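PDB 1VKY: S-adenosylmethionine:tRNA ribosyltransferase-isomerase from Thermotoga maritima, which probably transfers and isomerises the ribose of S-adenosylmethionine onto the 7-aminomethyl group of preQ1 in tRNA, giving epoxyqueuosine on the route to queuosine. Local coordinates for residues 39-44 and 333-338; 256-261 and 297-302; 287-292 and 314-319; 301-306 and 342-347. All blocks are in the same frame, centred on the assembly; numbering follows the deposited sequence.

Interaction 1. Residues 39-44 and 333-338; sequences RLMVLH and RRYRFF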
loop_
_atom_site.group_PDB
_atom_site.type_symbol
_atom_site.label_atom_id
_atom_site.label_comp_id
_atom_site.label_asym_id
_atom_site.label_seq_id
_atom_site.Cartn_x
_atom_site.Cartn_y
_atom_site.Cartn_z
ATOM N N ARG B 39 11.969 -5.300 -10.570
ATOM C CA ARG B 39 12.218 -6.292 -11.615
ATOM C C ARG B 39 11.210 -6.100 -12.742
ATOM O O ARG B 39 10.134 -5.551 -12.518
ATOM C CB ARG B 39 12.130 -7.708 -11.060
ATOM C CG ARG B 39 13.124 -7.911 -9.973
ATOM C CD ARG B 39 13.146 -9.303 -9.392
ATOM N NE ARG B 39 13.796 -10.176 -10.326
ATOM C CZ ARG B 39 14.124 -11.429 -10.083
ATOM N NH1 ARG B 39 13.861 -11.984 -8.904
ATOM N NH2 ARG B 39 14.717 -12.131 -11.050
ATOM N N LEU B 40 11.619 -6.455 -13.959
ATOM C CA LEU B 40 10.765 -6.418 -15.153
ATOM C C LEU B 40 10.972 -7.726 -15.870
ATOM O O LEU B 40 12.048 -7.949 -16.426
ATOM C CB LEU B 40 11.159 -5.254 -16.091
ATOM C CG LEU B 40 10.428 -5.090 -17.436
ATOM C CD1 LEU B 40 8.975 -4.727 -17.217
ATOM C CD2 LEU B 40 11.066 -4.077 -18.358
ATOM N N MET B 41 9.943 -8.568 -15.892
ATOM C CA MET B 41 9.933 -9.750 -16.736
ATOM C C MET B 41 9.393 -9.344 -18.114
ATOM O O MET B 41 8.349 -8.740 -18.211
ATOM C CB MET B 41 9.030 -10.844 -16.160
ATOM C CG MET B 41 9.158 -12.166 -16.900
ATOM S SD MET B 41 8.235 -13.520 -16.162
ATOM C CE MET B 41 9.073 -13.779 -14.617
ATOM N N VAL B 42 10.111 -9.728 -19.168
ATOM C CA VAL B 42 9.714 -9.418 -20.526
ATOM C C VAL B 42 9.317 -10.695 -21.245
ATOM O O VAL B 42 10.116 -11.636 -21.346
ATOM C CB VAL B 42 10.854 -8.711 -21.287
ATOM C CG1 VAL B 42 10.403 -8.309 -22.663
ATOM C CG2 VAL B 42 11.321 -7.448 -20.518
ATOM N N LEU B 43 8.113 -10.665 -21.802
ATOM C CA LEU B 43 7.517 -11.740 -22.567
ATOM C C LEU B 43 7.399 -11.351 -24.050
ATOM O O LEU B 43 6.802 -10.343 -24.390
ATOM C CB LEU B 43 6.116 -12.054 -22.010
ATOM C CG LEU B 43 6.062 -13.057 -20.840
ATOM C CD1 LEU B 43 6.876 -12.653 -19.709
ATOM C CD2 LEU B 43 4.650 -13.249 -20.428
ATOM N N HIS B 44 7.995 -12.172 -24.909
ATOM C CA HIS B 44 7.970 -11.972 -26.350
ATOM C C HIS B 44 7.010 -13.010 -26.920
ATOM O O HIS B 44 7.346 -14.189 -27.029
ATOM C CB HIS B 44 9.372 -12.162 -26.936
ATOM C CG HIS B 44 10.406 -11.216 -26.401
ATOM N ND1 HIS B 44 10.728 -10.036 -27.029
ATOM C CD2 HIS B 44 11.211 -11.290 -25.311
ATOM C CE1 HIS B 44 11.684 -9.422 -26.353
ATOM N NE2 HIS B 44 12.002 -10.166 -25.313
ATOM N N ARG B 333 11.627 -17.599 -9.216
ATOM C CA ARG B 333 12.685 -16.611 -9.049
ATOM C C ARG B 333 12.428 -15.565 -7.991
ATOM O O ARG B 333 13.228 -14.631 -7.841
ATOM C CB ARG B 333 12.924 -15.901 -10.387
ATOM C CG ARG B 333 13.524 -16.805 -11.393
ATOM C CD ARG B 333 13.645 -16.171 -12.746
ATOM N NE ARG B 333 14.269 -17.070 -13.728
ATOM C CZ ARG B 333 15.483 -16.899 -14.234
ATOM N NH1 ARG B 333 16.270 -15.896 -13.820
ATOM N NH2 ARG B 333 15.924 -17.745 -15.155
ATOM N N ARG B 334 11.297 -15.673 -7.292
ATOM C CA ARG B 334 11.017 -14.851 -6.117
ATOM C C ARG B 334 10.735 -13.402 -6.507
ATOM O O ARG B 334 11.075 -12.448 -5.794
ATOM C CB ARG B 334 12.174 -14.979 -5.087
ATOM C CG ARG B 334 12.552 -16.431 -4.719
ATOM C CD ARG B 334 11.511 -17.189 -3.924
ATOM N NE ARG B 334 11.294 -16.591 -2.610
ATOM C CZ ARG B 334 10.325 -16.940 -1.752
ATOM N NH1 ARG B 334 9.454 -17.901 -2.035
ATOM N NH2 ARG B 334 10.225 -16.310 -0.598
ATOM N N TYR B 335 10.068 -13.206 -7.643
ATOM C CA TYR B 335 9.577 -11.868 -7.968
ATOM C C TYR B 335 8.597 -11.449 -6.874
ATOM O O TYR B 335 7.963 -12.303 -6.211
ATOM C CB TYR B 335 8.820 -11.849 -9.319
ATOM C CG TYR B 335 9.684 -11.713 -10.541
ATOM C CD1 TYR B 335 10.587 -12.704 -10.898
ATOM C CD2 TYR B 335 9.593 -10.575 -11.366
ATOM C CE1 TYR B 335 11.386 -12.580 -12.065
ATOM C CE2 TYR B 335 10.371 -10.448 -12.525
ATOM C CZ TYR B 335 11.273 -11.445 -12.867
ATOM O OH TYR B 335 12.026 -11.277 -14.046
ATOM N N ARG B 336 8.383 -10.154 -6.775
ATOM C CA ARG B 336 7.347 -9.623 -5.912
ATOM C C ARG B 336 6.087 -9.286 -6.699
ATOM O O ARG B 336 6.162 -8.771 -7.844
ATOM C CB ARG B 336 7.845 -8.388 -5.203
ATOM C CG ARG B 336 9.067 -8.608 -4.300
ATOM C CD ARG B 336 9.695 -7.288 -3.860
ATOM N NE ARG B 336 9.819 -6.386 -5.010
ATOM C CZ ARG B 336 9.254 -5.179 -5.150
ATOM N NH1 ARG B 336 8.509 -4.619 -4.173
ATOM N NH2 ARG B 336 9.461 -4.518 -6.304
ATOM N N PHE B 337 4.944 -9.562 -6.062
ATOM C CA PHE B 337 3.633 -9.556 -6.694
ATOM C C PHE B 337 2.718 -8.477 -6.138
ATOM O O PHE B 337 2.931 -7.924 -5.057
ATOM C CB PHE B 337 2.964 -10.908 -6.509
ATOM C CG PHE B 337 3.571 -11.999 -7.326
ATOM C CD1 PHE B 337 4.836 -12.453 -7.061
ATOM C CD2 PHE B 337 2.838 -12.626 -8.301
ATOM C CE1 PHE B 337 5.385 -13.458 -7.794
ATOM C CE2 PHE B 337 3.396 -13.648 -9.055
ATOM C CZ PHE B 337 4.660 -14.051 -8.802
ATOM N N PHE B 338 1.694 -8.189 -6.919
ATOM C CA PHE B 338 0.632 -7.273 -6.564
ATOM C C PHE B 338 1.078 -5.843 -6.709
ATOM O O PHE B 338 2.050 -5.551 -7.401
ATOM C CB PHE B 338 0.036 -7.666 -5.177
ATOM C CG PHE B 338 -1.356 -7.202 -4.936
ATOM C CD1 PHE B 338 -2.354 -7.418 -5.864
ATOM C CD2 PHE B 338 -1.673 -6.514 -3.780
ATOM C CE1 PHE B 338 -3.633 -6.982 -5.624
ATOM C CE2 PHE B 338 -2.964 -6.083 -3.542
ATOM C CZ PHE B 338 -3.933 -6.317 -4.446
HETATM O O HOH W 1 13.985 -9.758 -13.405
#

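Interaction 2. Residues 256-261 and 297-302; sequences IVAVGT and DALVTN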
loop_
_atom_site.group_PDB
_atom_site.type_symbol
_atom_site.label_atom_id
_atom_site.label_comp_id
_atom_site.label_asym_id
_atom_site.label_seq_id
_atom_site.Cartn_x
_atom_site.Cartn_y
_atom_site.Cartn_z
ATOM N N ILE B 256 1.442 0.983 -29.984
ATOM C CA ILE B 256 0.675 1.476 -28.842
ATOM C C ILE B 256 0.911 0.531 -27.648
ATOM O O ILE B 256 0.561 -0.660 -27.657
ATOM C CB ILE B 256 -0.807 1.574 -29.192
ATOM C CG1 ILE B 256 -1.020 2.578 -30.327
ATOM C CG2 ILE B 256 -1.658 1.969 -27.963
ATOM C CD1 ILE B 256 -2.343 2.382 -30.998
ATOM N N VAL B 257 1.591 1.070 -26.652
ATOM C CA VAL B 257 1.973 0.362 -25.487
ATOM C C VAL B 257 1.081 0.834 -24.355
ATOM O O VAL B 257 1.227 1.951 -23.859
ATOM C CB VAL B 257 3.485 0.587 -25.141
ATOM C CG1 VAL B 257 3.913 -0.321 -23.977
ATOM C CG2 VAL B 257 4.399 0.326 -26.365
ATOM N N ALA B 258 0.182 -0.033 -23.904
ATOM C CA ALA B 258 -0.684 0.322 -22.787
ATOM C C ALA B 258 0.063 0.127 -21.495
ATOM O O ALA B 258 0.739 -0.873 -21.308
ATOM C CB ALA B 258 -1.948 -0.493 -22.792
ATOM N N VAL B 259 -0.084 1.088 -20.584
ATOM C CA VAL B 259 0.493 0.944 -19.246
ATOM C C VAL B 259 -0.641 0.698 -18.271
ATOM O O VAL B 259 -1.410 1.629 -17.969
ATOM C CB VAL B 259 1.301 2.183 -18.843
ATOM C CG1 VAL B 259 1.851 1.982 -17.414
ATOM C CG2 VAL B 259 2.418 2.416 -19.844
ATOM N N GLY B 260 -0.786 -0.563 -17.871
ATOM C CA GLY B 260 -1.844 -0.990 -16.936
ATOM C C GLY B 260 -3.090 -1.533 -17.597
ATOM O O GLY B 260 -3.427 -1.139 -18.691
ATOM N N THR B 261 -3.764 -2.463 -16.925
ATOM C CA THR B 261 -4.965 -3.137 -17.412
ATOM C C THR B 261 -6.155 -2.212 -17.545
ATOM O O THR B 261 -7.023 -2.412 -18.436
ATOM C CB THR B 261 -5.370 -4.291 -16.480
ATOM O OG1 THR B 261 -5.494 -3.805 -15.138
ATOM C CG2 THR B 261 -4.282 -5.356 -16.398
ATOM N N ASP B 297 -0.747 -2.870 -28.715
ATOM C CA ASP B 297 0.330 -3.695 -29.326
ATOM C C ASP B 297 1.290 -4.317 -28.319
ATOM O O ASP B 297 1.979 -5.303 -28.616
ATOM C CB ASP B 297 1.142 -2.879 -30.322
ATOM C CG ASP B 297 0.263 -2.221 -31.371
ATOM O OD1 ASP B 297 -0.571 -2.924 -31.967
ATOM O OD2 ASP B 297 0.304 -1.000 -31.629
ATOM N N ALA B 298 1.355 -3.726 -27.139
ATOM C CA ALA B 298 2.216 -4.165 -26.054
ATOM C C ALA B 298 1.640 -3.709 -24.738
ATOM O O ALA B 298 0.819 -2.812 -24.699
ATOM C CB ALA B 298 3.611 -3.638 -26.244
ATOM N N LEU B 299 2.066 -4.318 -23.631
ATOM C CA LEU B 299 1.377 -4.089 -22.347
ATOM C C LEU B 299 2.398 -4.096 -21.197
ATOM O O LEU B 299 3.163 -5.043 -21.104
ATOM C CB LEU B 299 0.305 -5.165 -22.106
ATOM C CG LEU B 299 -0.363 -5.212 -20.693
ATOM C CD1 LEU B 299 -1.013 -3.887 -20.418
ATOM C CD2 LEU B 299 -1.370 -6.255 -20.560
ATOM N N VAL B 300 2.430 -3.020 -20.391
ATOM C CA VAL B 300 3.138 -3.036 -19.076
ATOM C C VAL B 300 2.109 -3.173 -17.951
ATOM O O VAL B 300 1.118 -2.415 -17.870
ATOM C CB VAL B 300 3.920 -1.732 -18.853
ATOM C CG1 VAL B 300 4.664 -1.745 -17.549
ATOM C CG2 VAL B 300 4.846 -1.445 -20.014
ATOM N N THR B 301 2.354 -4.119 -17.063
ATOM C CA THR B 301 1.414 -4.425 -16.011
ATOM C C THR B 301 2.097 -5.109 -14.813
ATOM O O THR B 301 3.208 -5.599 -14.914
ATOM C CB THR B 301 0.308 -5.310 -16.587
ATOM O OG1 THR B 301 -0.722 -5.523 -15.598
ATOM C CG2 THR B 301 0.831 -6.697 -16.932
ATOM N N ASN B 302 1.401 -5.139 -13.680
ATOM C CA ASN B 302 1.908 -5.829 -12.483
ATOM C C ASN B 302 1.688 -7.314 -12.574
ATOM O O ASN B 302 1.132 -7.818 -13.548
ATOM C CB ASN B 302 1.249 -5.248 -11.211
ATOM C CG ASN B 302 1.620 -3.767 -10.957
ATOM O OD1 ASN B 302 2.688 -3.290 -11.352
ATOM N ND2 ASN B 302 0.715 -3.052 -10.301
#

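Interaction 3. Residues 287-292 and 314-319; sequences IYPPFE and VAAFAG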
loop_
_atom_site.group_PDB
_atom_site.type_symbol
_atom_site.label_atom_id
_atom_site.label_comp_id
_atom_site.label_asym_id
_atom_site.label_seq_id
_atom_site.Cartn_x
_atom_site.Cartn_y
_atom_site.Cartn_z
ATOM N N ILE B 287 -12.545 -9.074 -20.608
ATOM C CA ILE B 287 -11.524 -9.618 -21.469
ATOM C C ILE B 287 -11.053 -10.945 -20.870
ATOM O O ILE B 287 -10.620 -11.013 -19.719
ATOM C CB ILE B 287 -10.366 -8.630 -21.650
ATOM C CG1 ILE B 287 -10.884 -7.319 -22.232
ATOM C CG2 ILE B 287 -9.218 -9.293 -22.433
ATOM C CD1 ILE B 287 -9.829 -6.183 -22.307
ATOM N N TYR B 288 -11.162 -11.991 -21.676
ATOM C CA TYR B 288 -10.899 -13.367 -21.262
ATOM C C TYR B 288 -10.380 -14.103 -22.500
ATOM O O TYR B 288 -10.831 -13.800 -23.616
ATOM C CB TYR B 288 -12.233 -13.949 -20.793
ATOM C CG TYR B 288 -12.180 -15.303 -20.153
ATOM C CD1 TYR B 288 -11.915 -15.443 -18.796
ATOM C CD2 TYR B 288 -12.395 -16.469 -20.910
ATOM C CE1 TYR B 288 -11.843 -16.685 -18.192
ATOM C CE2 TYR B 288 -12.313 -17.748 -20.293
ATOM C CZ TYR B 288 -12.058 -17.838 -18.921
ATOM O OH TYR B 288 -11.991 -19.060 -18.238
ATOM N N PRO B 289 -9.478 -15.068 -22.358
ATOM C CA PRO B 289 -8.860 -15.704 -23.554
ATOM C C PRO B 289 -9.857 -16.610 -24.281
ATOM O O PRO B 289 -10.654 -17.227 -23.620
ATOM C CB PRO B 289 -7.748 -16.565 -22.971
ATOM C CG PRO B 289 -7.724 -16.332 -21.533
ATOM C CD PRO B 289 -8.995 -15.680 -21.124
ATOM N N PRO B 290 -9.843 -16.703 -25.609
ATOM C CA PRO B 290 -8.996 -15.927 -26.483
ATOM C C PRO B 290 -9.573 -14.525 -26.781
ATOM O O PRO B 290 -10.790 -14.359 -26.875
ATOM C CB PRO B 290 -8.976 -16.790 -27.750
ATOM C CG PRO B 290 -10.316 -17.333 -27.796
ATOM C CD PRO B 290 -10.674 -17.663 -26.373
ATOM N N PHE B 291 -8.714 -13.526 -26.921
ATOM C CA PHE B 291 -9.208 -12.161 -27.202
ATOM C C PHE B 291 -8.286 -11.485 -28.210
ATOM O O PHE B 291 -7.065 -11.603 -28.087
ATOM C CB PHE B 291 -9.234 -11.338 -25.894
ATOM C CG PHE B 291 -10.023 -10.042 -25.987
ATOM C CD1 PHE B 291 -11.365 -10.001 -25.663
ATOM C CD2 PHE B 291 -9.403 -8.857 -26.369
ATOM C CE1 PHE B 291 -12.077 -8.799 -25.753
ATOM C CE2 PHE B 291 -10.114 -7.646 -26.410
ATOM C CZ PHE B 291 -11.425 -7.629 -26.083
ATOM N N GLU B 292 -8.870 -10.757 -29.167
ATOM C CA GLU B 292 -8.122 -10.014 -30.170
ATOM C C GLU B 292 -7.986 -8.541 -29.755
ATOM O O GLU B 292 -8.986 -7.826 -29.634
ATOM C CB GLU B 292 -8.860 -10.050 -31.510
ATOM C CG GLU B 292 -8.124 -9.384 -32.667
ATOM C CD GLU B 292 -6.834 -10.123 -33.073
ATOM O OE1 GLU B 292 -6.679 -11.344 -32.782
ATOM O OE2 GLU B 292 -5.963 -9.468 -33.690
ATOM N N VAL B 314 -4.549 -10.496 -18.763
ATOM C CA VAL B 314 -3.181 -10.642 -19.230
ATOM C C VAL B 314 -2.970 -11.975 -19.965
ATOM O O VAL B 314 -2.250 -12.049 -20.967
ATOM C CB VAL B 314 -2.167 -10.474 -18.065
ATOM C CG1 VAL B 314 -0.802 -10.695 -18.541
ATOM C CG2 VAL B 314 -2.283 -9.066 -17.501
ATOM N N ALA B 315 -3.621 -13.030 -19.502
ATOM C CA ALA B 315 -3.578 -14.311 -20.200
ATOM C C ALA B 315 -4.157 -14.179 -21.616
ATOM O O ALA B 315 -3.617 -14.736 -22.575
ATOM C CB ALA B 315 -4.369 -15.365 -19.382
ATOM N N ALA B 316 -5.225 -13.402 -21.769
ATOM C CA ALA B 316 -5.776 -13.198 -23.096
ATOM C C ALA B 316 -4.714 -12.484 -23.929
ATOM O O ALA B 316 -4.589 -12.732 -25.119
ATOM C CB ALA B 316 -7.044 -12.395 -23.048
ATOM N N PHE B 317 -3.967 -11.567 -23.320
ATOM C CA PHE B 317 -3.030 -10.738 -24.107
ATOM C C PHE B 317 -1.787 -11.528 -24.556
ATOM O O PHE B 317 -1.337 -11.414 -25.685
ATOM C CB PHE B 317 -2.593 -9.514 -23.305
ATOM C CG PHE B 317 -1.832 -8.541 -24.125
ATOM C CD1 PHE B 317 -2.500 -7.710 -25.026
ATOM C CD2 PHE B 317 -0.455 -8.483 -24.066
ATOM C CE1 PHE B 317 -1.790 -6.831 -25.847
ATOM C CE2 PHE B 317 0.265 -7.572 -24.906
ATOM C CZ PHE B 317 -0.437 -6.762 -25.775
ATOM N N ALA B 318 -1.250 -12.316 -23.635
ATOM C CA ALA B 318 0.001 -13.051 -23.823
ATOM C C ALA B 318 -0.187 -14.480 -24.311
ATOM O O ALA B 318 0.744 -15.056 -24.833
ATOM C CB ALA B 318 0.752 -13.050 -22.532
ATOM N N GLY B 319 -1.372 -15.060 -24.121
ATOM C CA GLY B 319 -1.582 -16.486 -24.339
ATOM C C GLY B 319 -1.626 -17.154 -22.992
ATOM O O GLY B 319 -0.737 -16.938 -22.185
HETATM O O HOH W 2 -5.922 -14.486 -26.488
#

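Interaction 4. Residues 301-306 and 342-347; sequences TNFHLP and DAMLIL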
loop_
_atom_site.group_PDB
_atom_site.type_symbol
_atom_site.label_atom_id
_atom_site.label_comp_id
_atom_site.label_asym_id
_atom_site.label_seq_id
_atom_site.Cartn_x
_atom_site.Cartn_y
_atom_site.Cartn_z
ATOM N N THR B 301 2.354 -4.119 -17.063
ATOM C CA THR B 301 1.414 -4.425 -16.011
ATOM C C THR B 301 2.097 -5.109 -14.813
ATOM O O THR B 301 3.208 -5.599 -14.914
ATOM C CB THR B 301 0.308 -5.310 -16.587
ATOM O OG1 THR B 301 -0.722 -5.523 -15.598
ATOM C CG2 THR B 301 0.831 -6.697 -16.932
ATOM N N ASN B 302 1.401 -5.139 -13.680
ATOM C CA ASN B 302 1.908 -5.829 -12.483
ATOM C C ASN B 302 1.688 -7.314 -12.574
ATOM O O ASN B 302 1.132 -7.818 -13.548
ATOM C CB ASN B 302 1.249 -5.248 -11.211
ATOM C CG ASN B 302 1.620 -3.767 -10.957
ATOM O OD1 ASN B 302 2.688 -3.290 -11.352
ATOM N ND2 ASN B 302 0.715 -3.052 -10.301
ATOM N N PHE B 303 2.215 -8.027 -11.574
ATOM C CA PHE B 303 1.930 -9.447 -11.367
ATOM C C PHE B 303 0.645 -9.596 -10.561
ATOM O O PHE B 303 0.555 -9.091 -9.450
ATOM C CB PHE B 303 3.107 -10.117 -10.678
ATOM C CG PHE B 303 4.228 -10.412 -11.602
ATOM C CD1 PHE B 303 5.194 -9.503 -11.837
ATOM C CD2 PHE B 303 4.269 -11.621 -12.274
ATOM C CE1 PHE B 303 6.248 -9.800 -12.700
ATOM C CE2 PHE B 303 5.269 -11.918 -13.144
ATOM C CZ PHE B 303 6.278 -11.008 -13.355
ATOM N N HIS B 304 -0.346 -10.284 -11.130
ATOM C CA HIS B 304 -1.682 -10.322 -10.555
ATOM C C HIS B 304 -1.877 -11.583 -9.737
ATOM O O HIS B 304 -1.114 -12.506 -9.848
ATOM C CB HIS B 304 -2.721 -10.174 -11.655
ATOM C CG HIS B 304 -2.475 -8.973 -12.542
ATOM N ND1 HIS B 304 -2.593 -7.681 -12.081
ATOM C CD2 HIS B 304 -2.029 -8.875 -13.819
ATOM C CE1 HIS B 304 -2.268 -6.835 -13.048
ATOM N NE2 HIS B 304 -1.923 -7.535 -14.113
ATOM N N LEU B 305 -2.922 -11.613 -8.916
ATOM C CA LEU B 305 -3.114 -12.695 -7.976
ATOM C C LEU B 305 -3.773 -13.898 -8.649
ATOM O O LEU B 305 -4.509 -13.730 -9.663
ATOM C CB LEU B 305 -3.980 -12.158 -6.814
ATOM C CG LEU B 305 -3.426 -10.958 -6.001
ATOM C CD1 LEU B 305 -4.496 -10.334 -5.092
ATOM C CD2 LEU B 305 -2.223 -11.425 -5.177
ATOM N N PRO B 306 -3.562 -15.093 -8.078
ATOM C CA PRO B 306 -4.257 -16.287 -8.514
ATOM C C PRO B 306 -5.732 -16.051 -8.674
ATOM O O PRO B 306 -6.376 -15.377 -7.849
ATOM C CB PRO B 306 -4.001 -17.298 -7.376
ATOM C CG PRO B 306 -2.699 -16.872 -6.762
ATOM C CD PRO B 306 -2.656 -15.381 -6.941
ATOM N N ASP B 342 6.714 -6.199 -8.637
ATOM C CA ASP B 342 7.485 -6.045 -9.834
ATOM C C ASP B 342 6.536 -5.874 -11.053
ATOM O O ASP B 342 5.306 -5.837 -10.903
ATOM C CB ASP B 342 8.402 -7.258 -10.004
ATOM C CG ASP B 342 9.457 -7.317 -8.936
ATOM O OD1 ASP B 342 10.032 -6.259 -8.636
ATOM O OD2 ASP B 342 9.765 -8.372 -8.368
ATOM N N ALA B 343 7.127 -5.757 -12.231
ATOM C CA ALA B 343 6.384 -5.548 -13.475
ATOM C C ALA B 343 6.686 -6.593 -14.563
ATOM O O ALA B 343 7.711 -7.266 -14.541
ATOM C CB ALA B 343 6.676 -4.207 -14.021
ATOM N N MET B 344 5.757 -6.671 -15.520
ATOM C CA MET B 344 5.851 -7.495 -16.736
ATOM C C MET B 344 5.606 -6.589 -17.955
ATOM O O MET B 344 4.688 -5.747 -17.927
ATOM C CB MET B 344 4.770 -8.569 -16.665
ATOM C CG MET B 344 4.675 -9.464 -17.853
ATOM S SD MET B 344 3.396 -10.707 -17.609
ATOM C CE MET B 344 4.295 -11.965 -16.634
ATOM N N LEU B 345 6.460 -6.738 -18.971
ATOM C CA LEU B 345 6.279 -6.172 -20.324
ATOM C C LEU B 345 5.997 -7.328 -21.272
ATOM O O LEU B 345 6.807 -8.271 -21.384
ATOM C CB LEU B 345 7.547 -5.464 -20.813
ATOM C CG LEU B 345 7.603 -4.951 -22.256
ATOM C CD1 LEU B 345 6.487 -3.952 -22.559
ATOM C CD2 LEU B 345 8.971 -4.349 -22.593
ATOM N N ILE B 346 4.842 -7.263 -21.920
ATOM C CA ILE B 346 4.454 -8.222 -22.913
ATOM C C ILE B 346 4.488 -7.537 -24.248
ATOM O O ILE B 346 3.756 -6.578 -24.457
ATOM C CB ILE B 346 3.078 -8.781 -22.649
ATOM C CG1 ILE B 346 3.002 -9.344 -21.229
ATOM C CG2 ILE B 346 2.791 -9.895 -23.695
ATOM C CD1 ILE B 346 1.710 -9.240 -20.628
ATOM N N LEU B 347 5.368 -8.037 -25.123
ATOM C CA LEU B 347 5.535 -7.538 -26.522
ATOM C C LEU B 347 4.903 -8.493 -27.558
ATOM O O LEU B 347 4.358 -8.045 -28.580
ATOM C CB LEU B 347 7.013 -7.443 -26.847
ATOM C CG LEU B 347 7.785 -6.428 -26.005
ATOM C CD1 LEU B 347 9.238 -6.622 -26.187
ATOM C CD2 LEU B 347 7.372 -5.020 -26.388
ATOM O OXT LEU B 347 4.906 -9.729 -27.409
HETATM O O HOH W 3 3.540 -6.895 -9.183
#

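Interaction 1. Residues 39-44 and 333-338
R39 and Y335 bury the most surface here, the guanidinium of R39 lying almost flat on the tyrosine ring with the two planes 18° apart. This is a cation-pi stack: R39 CZ sits 4.0 Å from the centroid of the Y335 ring, and R39 CD rides over the same face as a CH-pi partner. The arginine chain runs out extended through chi2 and then bends at chi3 (75°), which lays its end across the ring. Near the edge of the guanidinium and tilted from its plane, R39 NH1 donates to R333 O at 2.9 Å; the bond is bent, 137° at the hydrogen, and the donor stands above the carbonyl plane. A water accepts from R39 NE at 3.1 Å and lies 2.6 Å from Y335 OH, so it bridges the stacked pair; the hydroxyl is also hydrogen-bonded to H52. M41 takes the opposite ring face. Its chain is extended to SD and turns at chi3, bringing CE to 3.6 Å from Y335 CE1. R334, at positive phi, closes helix 320-332 in a Schellman motif, and the chain leaving it packs through Y335 on strand 39-44, with a cation-pi stack on one ring face and a Met-aromatic contact on the other.

Interaction 2. Residues 256-261 and 297-302
I256 N donates to D297 OD2 at 2.8 Å in a nearly straight bond, 173° at the hydrogen, meeting the carboxylate oxygen on its anti side. The same OD2 forms a salt bridge with R250, so the aspartate ties the start of strand 256-259 to the helix before it. I256 O is gripped twice, by D297 N at 2.8 Å and by A298 N at 3.2 Å. The parallel ladder continues: A258 N gives to A298 O, A258 O takes V300 N at 2.9 Å, and G260 N reaches V300 O at 2.7 Å just where helix 261-270 begins.

Side chains alternate between the two sheet faces. On one, V257 CG1 lies 4.0 Å from A298 CB and also touches V300 CG2. On the other, L299 has CG anti to the backbone N (chi1 170°), and its CD1 comes to 3.6 Å from A258 O and lies beside A258 CB. Beyond the ladder, T261 CG2 packs against T301 OG1; both hydroxyls bind an unidentified ligand, probably from the crystallisation liquor, and T301 OG1 also takes a bond from H304. These are neighbouring parallel strands of the mixed sheet, one leading through the N-cap glycine G260 into a helix, beside a possible pocket.

Interaction 3. Residues 287-292 and 314-319
A loop packs here on the outward flank of helix 309-318, with the methyl of A316 at the centre of the contact. I287, P289 and F291 each present a carbon to it. A316 CB lies 3.7 Å from F291 CB and 3.8 Å from I287 CG2. P289 sits close to the helix backbone: its CB is 3.9 Å from A316 CA, and its CG reaches across to the methyl of A315. The peptide between P289 and P290 is cis, a kink that turns the loop directly after this contact. The F291 side chain meets A316 through CB, and its ring, with CG anti to the backbone N (chi1 -166°), swings back over I287, whose CG2 covers one face of it.

The direct contact is apolar, but a water supplies a polar link: it accepts from F291 N at 3.0 Å and donates to A316 O at 2.6 Å, joining loop amide to helix carbonyl. F317 points from the other flank of the helix to L299 and I346, in strands 298-302 and 343-346, while A315 also touches V323 of helix 320-332; the helix therefore lies between this loop and the sheet.

Interaction 4. Residues 301-306 and 342-347
This buried contact is a short antiparallel pairing in the mixed sheet, where strand 298-302 meets the C-terminal strand 343-346 and then leaves it. T301 and M344 form a hydrogen-bonded pair: T301 N gives to M344 O at 3.0 Å and M344 N to T301 O at 2.8 Å, both bonds only moderately bent. Past this pair the chains separate, and a water spans the gap, accepting from F303 N at 3.0 Å and bonding to D342 O at 2.7 Å. The carboxylate of D342 turns to other partners, a hydrogen bond from R39 N and a salt bridge with R336, while N302 OD1 bonds to H190.

F303 fills the angle between the diverging chains. Its edge points at the D342 carbonyl, and CE1 comes to 3.5 Å from A343 O. Y335, Y327 and F337 meet the same ring, making an aromatic cluster to which helix 320-332 contributes Y327. M344 crosses F303 at about a right angle, its chain extended as far as SD before chi3 (-83°) bends the methyl toward the ring. The sulfur stands 5.5 Å from the centroid of F303, an oblique Met-aromatic contact; the closest touch between the two side chains is M344 CE to F303 CE2, at 3.6 Å.

In the fold
Strands 39-44, 343-346, 298-302 and 256-259 are neighbours in that order in the mixed sheet, so interactions 1, 4 and 2 follow one another across it, interaction 1 adding a loop packed on strand 39-44. The centres of interactions 1 and 4 are about 7 Å apart, with L43 N probably bonded to L345 O at 2.8 Å. Interactions 2 and 4 share T301 and N302, their centres about 9 Å apart. The centre of interaction 3 is about 13 Å from the centres of both; its helix follows strand 298-302 in the chain, F317 packing on L299 and I346, V314 on T301 and H304. The unidentified ligand bonds to T261, T301 and the N302 amide, perhaps marking a pocket.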